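Local structure of lipoprotein (3CX3) at residues Ser16-Pro19 with Ile20-Val24. The protein binds zinc and, as a lipoprotein related to the solute-binding components of ABC transporters, probably takes part in zinc uptake by the pneumococcus. Numbering follows the deposited sequence.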
# COMPACT_ATOMS: atom_id res chain seq x y z
N SER A 16 4.97 7.02 -7.45
CA SER A 16 3.80 7.72 -6.91
C SER A 16 3.88 7.88 -5.41
O SER A 16 3.95 9.01 -4.91
CB SER A 16 2.47 7.11 -7.37
OG SER A 16 2.39 5.73 -7.10
N PHE A 17 3.90 6.74 -4.71
CA PHE A 17 3.96 6.72 -3.25
C PHE A 17 4.79 5.52 -2.77
O PHE A 17 5.38 4.84 -3.60
CB PHE A 17 2.55 6.85 -2.64
CG PHE A 17 1.77 5.57 -2.56
CD1 PHE A 17 1.45 4.84 -3.72
CD2 PHE A 17 1.29 5.13 -1.33
CE1 PHE A 17 0.69 3.65 -3.64
CE2 PHE A 17 0.56 3.96 -1.24
CZ PHE A 17 0.24 3.22 -2.42
N TYR A 18 4.86 5.29 -1.45
CA TYR A 18 5.89 4.42 -0.86
C TYR A 18 5.99 2.95 -1.31
O TYR A 18 7.08 2.50 -1.64
CB TYR A 18 5.90 4.48 0.66
CG TYR A 18 6.78 3.40 1.24
CD1 TYR A 18 8.17 3.54 1.23
CD2 TYR A 18 6.24 2.22 1.77
CE1 TYR A 18 9.00 2.54 1.76
CE2 TYR A 18 7.06 1.20 2.29
CZ TYR A 18 8.45 1.38 2.28
OH TYR A 18 9.30 0.43 2.77
N PRO A 19 4.87 2.18 -1.25
CA PRO A 19 5.02 0.78 -1.67
C PRO A 19 5.65 0.70 -3.05
O PRO A 19 6.32 -0.26 -3.36
CB PRO A 19 3.58 0.26 -1.72
CG PRO A 19 2.83 1.13 -0.77
CD PRO A 19 3.50 2.48 -0.80
N ILE A 20 5.41 1.72 -3.86
CA ILE A 20 5.97 1.78 -5.21
C ILE A 20 7.45 2.19 -5.15
O ILE A 20 8.31 1.54 -5.75
CB ILE A 20 5.16 2.75 -6.12
CG1 ILE A 20 3.86 2.11 -6.60
CG2 ILE A 20 5.95 3.09 -7.33
CD1 ILE A 20 3.26 1.09 -5.68
N TYR A 21 7.73 3.28 -4.43
CA TYR A 21 9.09 3.72 -4.18
C TYR A 21 9.97 2.54 -3.86
O TYR A 21 10.96 2.28 -4.55
CB TYR A 21 9.11 4.72 -3.02
CG TYR A 21 10.47 5.31 -2.74
CD1 TYR A 21 11.15 6.04 -3.72
CD2 TYR A 21 11.07 5.16 -1.48
CE1 TYR A 21 12.39 6.59 -3.46
CE2 TYR A 21 12.32 5.70 -1.22
CZ TYR A 21 12.98 6.42 -2.22
OH TYR A 21 14.21 6.98 -1.96
N ALA A 22 9.55 1.81 -2.82
CA ALA A 22 10.32 0.76 -2.19
C ALA A 22 10.47 -0.46 -3.05
O ALA A 22 11.46 -1.17 -2.96
CB ALA A 22 9.65 0.38 -0.90
N MSE A 23 9.47 -0.71 -3.88
CA MSE A 23 9.44 -1.91 -4.68
C MSE A 23 10.19 -1.72 -6.00
O MSE A 23 10.70 -2.69 -6.56
CB MSE A 23 7.99 -2.28 -4.94
CG MSE A 23 7.67 -3.69 -4.65
SE MSE A 23 5.77 -4.02 -4.40
CE MSE A 23 5.88 -5.91 -4.49
N VAL A 24 10.25 -0.50 -6.51
CA VAL A 24 11.06 -0.23 -7.70
C VAL A 24 12.53 -0.22 -7.30
O VAL A 24 13.38 -0.81 -7.99
CB VAL A 24 10.70 1.10 -8.39
CG1 VAL A 24 11.39 1.17 -9.73
CG2 VAL A 24 9.22 1.21 -8.60
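With CG anti to the backbone N (chi1 169°), Tyr18 lays its ring along the first turn of helix 18-28, where Ala22 CB lies over one face, 3.5 Å from Tyr18 CE1; Phe17, at chi1 82°, has CG between its own N and carbonyl carbon, and its ring lies against Pro19 and Ile20. Residues 16-24 lead from strand 12-15 into the first turns of helix 18-28, in the beta-alpha-beta unit completed by strand 33-36. Phe17 is at the N-cap position, where its main-chain O, not its side chain, begins the helical bonding: this O receives Tyr21 N at 2.9 Å (N-H...O 170°). Next, Tyr18 O takes Ala22 N at 2.8 Å, while Met23 N reaches Pro19 O only weakly. Proline suits the first turn, where no earlier carbonyl requires its missing N-H.

The side chains fall into two clusters. In one, CD1 of Tyr18 meets the edge of the Tyr21 ring, near its plane, at CD2, 4.3 Å away. In the other, Pro19 CD sits 3.3 Å above one face of the Phe17 ring, displaced toward the rim, and Ile20 CD1 approaches Phe17 CE1 obliquely at 4.2 Å. Ile20 also packs on Val63 of the neighbouring strand 61-64, and the selenomethionine Met23 runs its extended chain onto helix 125-142, so this buried turn is wedged between sheet and helix. Trp122 packs edge-to-face on Phe17, whose side chain lies about 7 Å from the bound zinc, placing the N-terminus of the helix beside the metal site. Ser16 OG, hydrogen-bonded to Glu70, lies in the plane of the Phe17 ring at its edge and comes within 3.9 Å of Ile20 CG1.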